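Long-range contacts in geranyltranstransferase (Methylococcus capsulatus, PDB 3TS7), which probably makes farnesyl diphosphate, an isoprenoid precursor, by joining geranyl and isopentenyl diphosphates with magnesium as cofactor: residues B[19-28]-B[70-81]; B[38-46]-B[118-126]. One frame throughout, in Å; residues are numbered along the deposited sequence.

Contact 1: B[19-28]-B[70-81]; sequences RVERALDARL and DLLDGPACAVEF
Ala-23 lies over Asp-73, and Leu-24 over Cys-77, where helix 19-27 crosses helix 73-81 at -78° with 9.6 Å between the axes; the CA atoms of Leu-24 and Cys-77 are 5.8 Å apart. At one end Arg-19 reaches across with its chain extended, CG trans to the backbone N (chi1 -179°). In a side-on salt bridge, Arg-19 NE gives Asp-73 OD1 a nearly straight hydrogen bond of 2.8 Å, on the syn lone pair, and Arg-19 NH2 gives Asp-73 OD2 one of 3.0 Å, tilted from the guanidinium plane. The same NH2 forms a second, more bent salt-bridge hydrogen bond to Asp-70 OD2, on its anti lone pair. Tyr-59 of helix 53-65 adds its hydroxyl to Asp-73 OD1.

In the middle Cys-77 SG is seated against helix 19-27, 3.6 Å from Ala-23 CB. Arg-27 drops as a knob among Asp-73, Gly-74, Cys-77 and Phe-81: its CD lies 3.7 Å from Cys-77 SG, and one guanidinium face lies over Gly-74 N. Arg-27 NH1 turns back to its own helix and hydrogen-bonds Ala-23 O, which lies in the guanidinium plane, while NE forms a salt bridge with Asp-134. Farther along, Leu-24 CD2 comes within 3.5 Å of Phe-81 CE1, and Leu-28 CD2 touches the same ring carbon.

This corner of the all-helical polyprenyl synthase fold therefore combines apolar packing around Cys-77 and Phe-81 with charged groups. Two carboxylates share the Arg-19 guanidinium, which should offset their mutual repulsion, and the two-nitrogen grip restricts rotation of the Asp-73 carboxylate.

Contact 2: B[38-46]-B[118-126]; sequences LHQAMRYSV and LAGDGLQAL
Helix-on-helix packing of the all-alpha polyprenyl synthase fold brings Met-42 of helix 36-46 down on Ala-119 of helix 113-133, as a knob in a hole of the other helix, without a hydrogen bond between the segments. The axes cross at -76° and approach to 9.1 Å, with the CA atoms of Met-42 and Ala-119 at 5.2 Å.

The hole that receives Met-42 is formed by Ala-119, Gly-122, Leu-123 and Leu-126. Met-42 CG, trans to the carbonyl carbon (chi1 -58°), rests 3.8 Å from Ala-119 CB. The chain then runs on to the sulfur and bends at chi3 (102°), which carries the terminal methyl in over the backbone of the other helix. There Met-42 CE lies 3.3 Å from Leu-123 N and almost as near Gly-122 C, and it also touches the CG of Leu-123. Because Gly-122 has no side chain, the methyl can come down directly on the main chain at this point.

Smaller contacts flank the knob. Ala-41 and Ala-119 meet methyl to methyl, their CB atoms 4.1 Å apart. Toward the start of the first segment, Leu-38 sends CD1 against the backbone between Leu-118 and Ala-119, 3.6 Å from Ala-119 N, and this leucine also packs on Ala-165 of the second subunit. Helix 113-133 itself takes part in the subunit interface, where Asp-121 is hydrogen-bonded to His-89 of the second subunit, so the contact sets helix 36-46 against a helix of the dimer interface. At the far end Val-46 and Leu-123 run antiparallel alongside one another, and Val-46 CG2 stands 3.7 Å from Leu-123 CD2.

From the N terminus, helix 5-27 comes first and helix 36-46 directly after it. Contact 1 closes a loop by returning residues 70-81, the start of helix 73-90, to 19-28. Contact 2 opens inside that loop, at 38-46, and closes beyond it at 118-126 on helix 113-133, so the two loops cross. Their centres are about 14 Å apart, and they touch directly. Arg-43 joins the two N-terminal helices through a salt bridge to Asp-25 and a probable hydrogen bond to Leu-28 O. Between the second partners, Phe-81 of helix 73-90 packs against Leu-123 and Leu-126 of helix 113-133. Together the contacts tie the first two helices to helices 73-90 and 113-133.

Contact 1: B[19-28]-B[70-81]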
loop_
_atom_site.group_PDB
_atom_site.type_symbol
_atom_site.label_atom_id
_atom_site.label_comp_id
_atom_site.label_asym_id
_atom_site.label_seq_id
_atom_site.Cartn_x
_atom_site.Cartn_y
_atom_site.Cartn_z
ATOM N N ARG B 19 14.898 -18.399 -7.336
ATOM C CA ARG B 19 13.688 -18.804 -6.612
ATOM C C ARG B 19 12.726 -17.628 -6.393
ATOM O O ARG B 19 11.517 -17.770 -6.597
ATOM C CB ARG B 19 14.033 -19.471 -5.285
ATOM C CG ARG B 19 12.827 -19.928 -4.510
ATOM C CD ARG B 19 13.193 -20.419 -3.139
ATOM N NE ARG B 19 12.005 -20.921 -2.453
ATOM C CZ ARG B 19 11.769 -22.196 -2.179
ATOM N NH1 ARG B 19 12.662 -23.125 -2.509
ATOM N NH2 ARG B 19 10.646 -22.539 -1.553
ATOM N N VAL B 20 13.256 -16.466 -6.011
ATOM C CA VAL B 20 12.410 -15.271 -5.875
ATOM C C VAL B 20 11.908 -14.741 -7.242
ATOM O O VAL B 20 10.793 -14.229 -7.328
ATOM C CB VAL B 20 13.104 -14.143 -5.044
ATOM C CG1 VAL B 20 14.109 -13.384 -5.887
ATOM C CG2 VAL B 20 12.064 -13.191 -4.443
ATOM N N GLU B 21 12.714 -14.872 -8.300
ATOM C CA GLU B 21 12.304 -14.419 -9.626
ATOM C C GLU B 21 11.033 -15.142 -10.078
ATOM O O GLU B 21 10.120 -14.509 -10.622
ATOM C CB GLU B 21 13.410 -14.650 -10.657
ATOM C CG GLU B 21 13.124 -14.080 -12.057
ATOM C CD GLU B 21 13.235 -12.562 -12.131
ATOM O OE1 GLU B 21 12.678 -11.977 -13.083
ATOM O OE2 GLU B 21 13.883 -11.945 -11.255
ATOM N N ARG B 22 10.987 -16.451 -9.836
ATOM C CA ARG B 22 9.830 -17.292 -10.154
ATOM C C ARG B 22 8.658 -17.027 -9.219
ATOM O O ARG B 22 7.492 -17.110 -9.626
ATOM C CB ARG B 22 10.203 -18.772 -10.082
ATOM C CG ARG B 22 11.193 -19.254 -11.170
ATOM C CD ARG B 22 11.314 -20.779 -11.191
ATOM N NE ARG B 22 11.241 -21.366 -9.846
ATOM C CZ ARG B 22 12.289 -21.673 -9.076
ATOM N NH1 ARG B 22 13.533 -21.468 -9.504
ATOM N NH2 ARG B 22 12.092 -22.196 -7.864
ATOM N N ALA B 23 8.965 -16.699 -7.968
ATOM C CA ALA B 23 7.919 -16.482 -6.978
ATOM C C ALA B 23 7.212 -15.144 -7.220
ATOM O O ALA B 23 5.981 -15.053 -7.056
ATOM C CB ALA B 23 8.463 -16.604 -5.555
ATOM N N LEU B 24 7.979 -14.137 -7.657
ATOM C CA LEU B 24 7.420 -12.829 -8.032
ATOM C C LEU B 24 6.541 -12.929 -9.289
ATOM O O LEU B 24 5.442 -12.374 -9.319
ATOM C CB LEU B 24 8.522 -11.774 -8.241
ATOM C CG LEU B 24 9.358 -11.389 -7.012
ATOM C CD1 LEU B 24 10.714 -10.824 -7.428
ATOM C CD2 LEU B 24 8.633 -10.431 -6.104
ATOM N N ASP B 25 7.045 -13.630 -10.306
ATOM C CA ASP B 25 6.307 -13.916 -11.545
ATOM C C ASP B 25 4.977 -14.630 -11.256
ATOM O O ASP B 25 3.937 -14.260 -11.812
ATOM C CB ASP B 25 7.168 -14.758 -12.497
ATOM C CG ASP B 25 6.462 -15.072 -13.816
ATOM O OD1 ASP B 25 5.724 -14.210 -14.333
ATOM O OD2 ASP B 25 6.647 -16.191 -14.330
ATOM N N ALA B 26 5.015 -15.622 -10.367
ATOM C CA ALA B 26 3.820 -16.346 -9.956
ATOM C C ALA B 26 2.796 -15.474 -9.216
ATOM O O ALA B 26 1.605 -15.784 -9.232
ATOM C CB ALA B 26 4.186 -17.590 -9.123
ATOM N N ARG B 27 3.248 -14.381 -8.591
ATOM C CA ARG B 27 2.343 -13.496 -7.842
ATOM C C ARG B 27 1.994 -12.205 -8.593
ATOM O O ARG B 27 1.210 -11.392 -8.107
ATOM C CB ARG B 27 2.913 -13.182 -6.447
ATOM C CG ARG B 27 2.789 -14.333 -5.455
ATOM C CD ARG B 27 3.850 -14.306 -4.359
ATOM N NE ARG B 27 3.750 -15.490 -3.503
ATOM C CZ ARG B 27 4.351 -16.656 -3.759
ATOM N NH1 ARG B 27 5.115 -16.799 -4.833
ATOM N NH2 ARG B 27 4.184 -17.680 -2.942
ATOM N N LEU B 28 2.586 -11.999 -9.765
ATOM C CA LEU B 28 2.255 -10.814 -10.540
ATOM C C LEU B 28 1.167 -11.146 -11.567
ATOM O O LEU B 28 1.274 -12.163 -12.257
ATOM C CB LEU B 28 3.488 -10.242 -11.241
ATOM C CG LEU B 28 4.450 -9.420 -10.361
ATOM C CD1 LEU B 28 5.756 -9.192 -11.107
ATOM C CD2 LEU B 28 3.828 -8.108 -9.922
ATOM N N ASP B 70 9.649 -22.717 1.614
ATOM C CA ASP B 70 8.262 -22.670 1.172
ATOM C C ASP B 70 7.401 -21.653 1.923
ATOM O O ASP B 70 6.552 -21.006 1.321
ATOM C CB ASP B 70 7.634 -24.074 1.266
ATOM C CG ASP B 70 8.068 -24.988 0.122
ATOM O OD1 ASP B 70 7.701 -26.180 0.137
ATOM O OD2 ASP B 70 8.781 -24.524 -0.792
ATOM N N LEU B 71 7.624 -21.521 3.232
ATOM C CA LEU B 71 6.903 -20.546 4.054
ATOM C C LEU B 71 7.390 -19.104 3.857
ATOM O O LEU B 71 6.750 -18.163 4.332
ATOM C CB LEU B 71 6.986 -20.896 5.548
ATOM C CG LEU B 71 6.471 -22.251 6.044
ATOM C CD1 LEU B 71 6.479 -22.284 7.568
ATOM C CD2 LEU B 71 5.081 -22.586 5.518
ATOM N N LEU B 72 8.500 -18.943 3.147
ATOM C CA LEU B 72 9.188 -17.655 3.042
ATOM C C LEU B 72 9.041 -16.988 1.693
ATOM O O LEU B 72 9.286 -15.801 1.602
ATOM C CB LEU B 72 10.686 -17.799 3.373
ATOM C CG LEU B 72 11.061 -18.347 4.756
ATOM C CD1 LEU B 72 12.539 -18.648 4.786
ATOM C CD2 LEU B 72 10.672 -17.423 5.899
ATOM N N ASP B 73 8.630 -17.737 0.661
ATOM C CA ASP B 73 8.391 -17.172 -0.656
ATOM C C ASP B 73 7.439 -15.968 -0.634
ATOM O O ASP B 73 7.761 -14.934 -1.193
ATOM C CB ASP B 73 7.870 -18.230 -1.641
ATOM C CG ASP B 73 8.915 -19.281 -1.989
ATOM O OD1 ASP B 73 10.100 -18.941 -2.172
ATOM O OD2 ASP B 73 8.545 -20.459 -2.099
ATOM N N GLY B 74 6.291 -16.124 0.020
ATOM C CA GLY B 74 5.294 -15.070 0.164
ATOM C C GLY B 74 5.829 -13.815 0.833
ATOM O O GLY B 74 5.795 -12.746 0.223
ATOM N N PRO B 75 6.361 -13.941 2.071
ATOM C CA PRO B 75 6.956 -12.764 2.726
ATOM C C PRO B 75 8.117 -12.141 1.953
ATOM O O PRO B 75 8.225 -10.921 1.942
ATOM C CB PRO B 75 7.404 -13.320 4.072
ATOM C CG PRO B 75 6.429 -14.372 4.347
ATOM C CD PRO B 75 6.261 -15.058 3.027
ATOM N N ALA B 76 8.931 -12.948 1.263
ATOM C CA ALA B 76 10.044 -12.411 0.463
ATOM C C ALA B 76 9.541 -11.576 -0.709
ATOM O O ALA B 76 10.074 -10.501 -0.969
ATOM C CB ALA B 76 10.993 -13.511 -0.021
ATOM N N CYS B 77 8.508 -12.062 -1.402
ATOM C CA CYS B 77 7.882 -11.293 -2.478
ATOM C C CYS B 77 7.214 -10.021 -1.986
ATOM O O CYS B 77 7.250 -9.030 -2.693
ATOM C CB CYS B 77 6.819 -12.126 -3.203
ATOM S SG CYS B 77 7.497 -13.484 -4.130
ATOM N N ALA B 78 6.563 -10.094 -0.812
ATOM C CA ALA B 78 5.853 -8.964 -0.201
ATOM C C ALA B 78 6.802 -7.816 0.069
ATOM O O ALA B 78 6.488 -6.672 -0.279
ATOM C CB ALA B 78 5.152 -9.375 1.097
ATOM N N VAL B 79 7.964 -8.107 0.673
ATOM C CA VAL B 79 8.928 -7.020 0.928
ATOM C C VAL B 79 9.532 -6.484 -0.349
ATOM O O VAL B 79 9.804 -5.298 -0.435
ATOM C CB VAL B 79 10.059 -7.359 1.963
ATOM C CG1 VAL B 79 9.493 -7.460 3.352
ATOM C CG2 VAL B 79 10.835 -8.624 1.570
ATOM N N GLU B 80 9.723 -7.347 -1.349
ATOM C CA GLU B 80 10.276 -6.910 -2.624
ATOM C C GLU B 80 9.298 -6.048 -3.437
ATOM O O GLU B 80 9.732 -5.105 -4.119
ATOM C CB GLU B 80 10.761 -8.101 -3.461
ATOM C CG GLU B 80 11.520 -7.738 -4.733
ATOM C CD GLU B 80 12.885 -7.094 -4.476
ATOM O OE1 GLU B 80 13.644 -6.883 -5.445
ATOM O OE2 GLU B 80 13.213 -6.790 -3.316
ATOM N N PHE B 81 8.003 -6.379 -3.364
ATOM C CA PHE B 81 6.955 -5.565 -3.990
ATOM C C PHE B 81 6.977 -4.147 -3.414
ATOM O O PHE B 81 6.945 -3.176 -4.172
ATOM C CB PHE B 81 5.552 -6.184 -3.798
ATOM C CG PHE B 81 5.254 -7.373 -4.701
ATOM C CD1 PHE B 81 5.954 -7.575 -5.890
ATOM C CD2 PHE B 81 4.209 -8.244 -4.390
ATOM C CE1 PHE B 81 5.645 -8.672 -6.741
ATOM C CE2 PHE B 81 3.901 -9.343 -5.227
ATOM C CZ PHE B 81 4.629 -9.554 -6.394
#

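Contact 2: B[38-46]-B[118-126]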
loop_
_atom_site.group_PDB
_atom_site.type_symbol
_atom_site.label_atom_id
_atom_site.label_comp_id
_atom_site.label_asym_id
_atom_site.label_seq_id
_atom_site.Cartn_x
_atom_site.Cartn_y
_atom_site.Cartn_z
ATOM N N LEU B 38 -0.877 -1.636 -17.436
ATOM C CA LEU B 38 -0.619 -1.623 -15.991
ATOM C C LEU B 38 0.112 -2.887 -15.526
ATOM O O LEU B 38 1.103 -2.792 -14.800
ATOM C CB LEU B 38 -1.907 -1.424 -15.178
ATOM C CG LEU B 38 -1.739 -1.541 -13.652
ATOM C CD1 LEU B 38 -0.998 -0.335 -13.087
ATOM C CD2 LEU B 38 -3.046 -1.715 -12.933
ATOM N N HIS B 39 -0.356 -4.054 -15.964
ATOM C CA HIS B 39 0.277 -5.327 -15.586
ATOM C C HIS B 39 1.704 -5.457 -16.099
ATOM O O HIS B 39 2.579 -5.993 -15.408
ATOM C CB HIS B 39 -0.534 -6.533 -16.063
ATOM C CG HIS B 39 -1.827 -6.733 -15.332
ATOM N ND1 HIS B 39 -2.790 -7.620 -15.762
ATOM C CD2 HIS B 39 -2.324 -6.154 -14.212
ATOM C CE1 HIS B 39 -3.818 -7.591 -14.931
ATOM N NE2 HIS B 39 -3.560 -6.709 -13.979
ATOM N N GLN B 40 1.933 -4.968 -17.310
ATOM C CA GLN B 40 3.255 -5.016 -17.923
ATOM C C GLN B 40 4.212 -3.998 -17.292
ATOM O O GLN B 40 5.420 -4.206 -17.300
ATOM C CB GLN B 40 3.163 -4.789 -19.434
ATOM C CG GLN B 40 2.605 -5.974 -20.223
ATOM C CD GLN B 40 2.004 -5.553 -21.554
ATOM O OE1 GLN B 40 2.466 -4.605 -22.187
ATOM N NE2 GLN B 40 0.959 -6.251 -21.978
ATOM N N ALA B 41 3.673 -2.911 -16.751
ATOM C CA ALA B 41 4.490 -1.887 -16.108
ATOM C C ALA B 41 5.005 -2.366 -14.746
ATOM O O ALA B 41 6.162 -2.117 -14.399
ATOM C CB ALA B 41 3.706 -0.595 -15.948
ATOM N N MET B 42 4.133 -3.041 -13.992
ATOM C CA MET B 42 4.499 -3.683 -12.727
ATOM C C MET B 42 5.556 -4.758 -12.936
ATOM O O MET B 42 6.553 -4.803 -12.214
ATOM C CB MET B 42 3.278 -4.309 -12.066
ATOM C CG MET B 42 2.174 -3.342 -11.788
ATOM S SD MET B 42 0.701 -4.251 -11.269
ATOM C CE MET B 42 0.838 -3.935 -9.569
ATOM N N ARG B 43 5.334 -5.605 -13.937
ATOM C CA ARG B 43 6.280 -6.653 -14.324
ATOM C C ARG B 43 7.617 -6.123 -14.843
ATOM O O ARG B 43 8.652 -6.744 -14.620
ATOM C CB ARG B 43 5.661 -7.579 -15.368
ATOM C CG ARG B 43 4.701 -8.569 -14.762
ATOM C CD ARG B 43 3.921 -9.353 -15.794
ATOM N NE ARG B 43 3.300 -10.490 -15.132
ATOM C CZ ARG B 43 3.883 -11.676 -15.000
ATOM N NH1 ARG B 43 3.258 -12.650 -14.365
ATOM N NH2 ARG B 43 5.094 -11.880 -15.514
ATOM N N TYR B 44 7.579 -4.987 -15.538
ATOM C CA TYR B 44 8.781 -4.361 -16.109
ATOM C C TYR B 44 9.694 -3.880 -14.990
ATOM O O TYR B 44 10.914 -3.978 -15.088
ATOM C CB TYR B 44 8.377 -3.186 -16.990
ATOM C CG TYR B 44 9.498 -2.341 -17.538
ATOM C CD1 TYR B 44 10.057 -2.620 -18.789
ATOM C CD2 TYR B 44 9.968 -1.227 -16.830
ATOM C CE1 TYR B 44 11.067 -1.819 -19.318
ATOM C CE2 TYR B 44 10.989 -0.438 -17.338
ATOM C CZ TYR B 44 11.534 -0.738 -18.580
ATOM O OH TYR B 44 12.536 0.054 -19.090
ATOM N N SER B 45 9.078 -3.350 -13.940
ATOM C CA SER B 45 9.796 -2.851 -12.782
ATOM C C SER B 45 10.228 -3.943 -11.800
ATOM O O SER B 45 11.298 -3.842 -11.202
ATOM C CB SER B 45 8.968 -1.792 -12.087
ATOM O OG SER B 45 8.802 -0.665 -12.928
ATOM N N VAL B 46 9.422 -4.988 -11.642
ATOM C CA VAL B 46 9.732 -6.023 -10.653
ATOM C C VAL B 46 10.672 -7.109 -11.169
ATOM O O VAL B 46 11.581 -7.537 -10.456
ATOM C CB VAL B 46 8.448 -6.661 -10.069
ATOM C CG1 VAL B 46 8.760 -7.881 -9.196
ATOM C CG2 VAL B 46 7.714 -5.651 -9.258
ATOM N N LEU B 118 0.301 4.454 -10.829
ATOM C CA LEU B 118 -0.590 3.313 -10.633
ATOM C C LEU B 118 0.108 1.966 -10.419
ATOM O O LEU B 118 -0.363 1.158 -9.619
ATOM C CB LEU B 118 -1.598 3.203 -11.785
ATOM C CG LEU B 118 -2.588 4.365 -11.906
ATOM C CD1 LEU B 118 -3.419 4.196 -13.181
ATOM C CD2 LEU B 118 -3.465 4.563 -10.659
ATOM N N ALA B 119 1.195 1.713 -11.140
ATOM C CA ALA B 119 1.945 0.465 -10.951
ATOM C C ALA B 119 2.507 0.393 -9.534
ATOM O O ALA B 119 2.469 -0.665 -8.926
ATOM C CB ALA B 119 3.038 0.313 -11.966
ATOM N N GLY B 120 2.986 1.526 -9.017
ATOM C CA GLY B 120 3.481 1.611 -7.639
ATOM C C GLY B 120 2.364 1.421 -6.631
ATOM O O GLY B 120 2.494 0.659 -5.670
ATOM N N ASP B 121 1.256 2.116 -6.855
ATOM C CA ASP B 121 0.055 1.931 -6.057
ATOM C C ASP B 121 -0.436 0.480 -6.037
ATOM O O ASP B 121 -0.766 -0.043 -4.984
ATOM C CB ASP B 121 -1.042 2.861 -6.556
ATOM C CG ASP B 121 -0.779 4.291 -6.207
ATOM O OD1 ASP B 121 0.123 4.549 -5.358
ATOM O OD2 ASP B 121 -1.478 5.163 -6.766
ATOM N N GLY B 122 -0.461 -0.168 -7.193
ATOM C CA GLY B 122 -0.928 -1.555 -7.276
ATOM C C GLY B 122 0.009 -2.548 -6.596
ATOM O O GLY B 122 -0.446 -3.511 -5.979
ATOM N N LEU B 123 1.313 -2.306 -6.716
ATOM C CA LEU B 123 2.343 -3.147 -6.059
ATOM C C LEU B 123 2.247 -3.088 -4.541
ATOM O O LEU B 123 2.415 -4.116 -3.864
ATOM C CB LEU B 123 3.763 -2.781 -6.542
ATOM C CG LEU B 123 4.146 -3.320 -7.912
ATOM C CD1 LEU B 123 5.374 -2.634 -8.464
ATOM C CD2 LEU B 123 4.329 -4.859 -7.891
ATOM N N GLN B 124 1.928 -1.911 -3.994
ATOM C CA GLN B 124 1.790 -1.809 -2.540
ATOM C C GLN B 124 0.607 -2.633 -2.046
ATOM O O GLN B 124 0.748 -3.422 -1.119
ATOM C CB GLN B 124 1.672 -0.370 -2.027
ATOM C CG GLN B 124 1.544 -0.393 -0.517
ATOM C CD GLN B 124 1.717 0.921 0.195
ATOM O OE1 GLN B 124 1.885 0.932 1.415
ATOM N NE2 GLN B 124 1.653 2.032 -0.534
ATOM N N ALA B 125 -0.551 -2.455 -2.683
ATOM C CA ALA B 125 -1.731 -3.236 -2.344
ATOM C C ALA B 125 -1.522 -4.767 -2.492
ATOM O O ALA B 125 -2.002 -5.541 -1.663
ATOM C CB ALA B 125 -2.930 -2.762 -3.175
ATOM N N LEU B 126 -0.820 -5.163 -3.544
ATOM C CA LEU B 126 -0.484 -6.544 -3.841
ATOM C C LEU B 126 0.424 -7.177 -2.775
ATOM O O LEU B 126 0.284 -8.357 -2.466
ATOM C CB LEU B 126 0.253 -6.583 -5.166
ATOM C CG LEU B 126 0.419 -7.894 -5.939
ATOM C CD1 LEU B 126 -0.933 -8.538 -6.310
ATOM C CD2 LEU B 126 1.196 -7.565 -7.193
#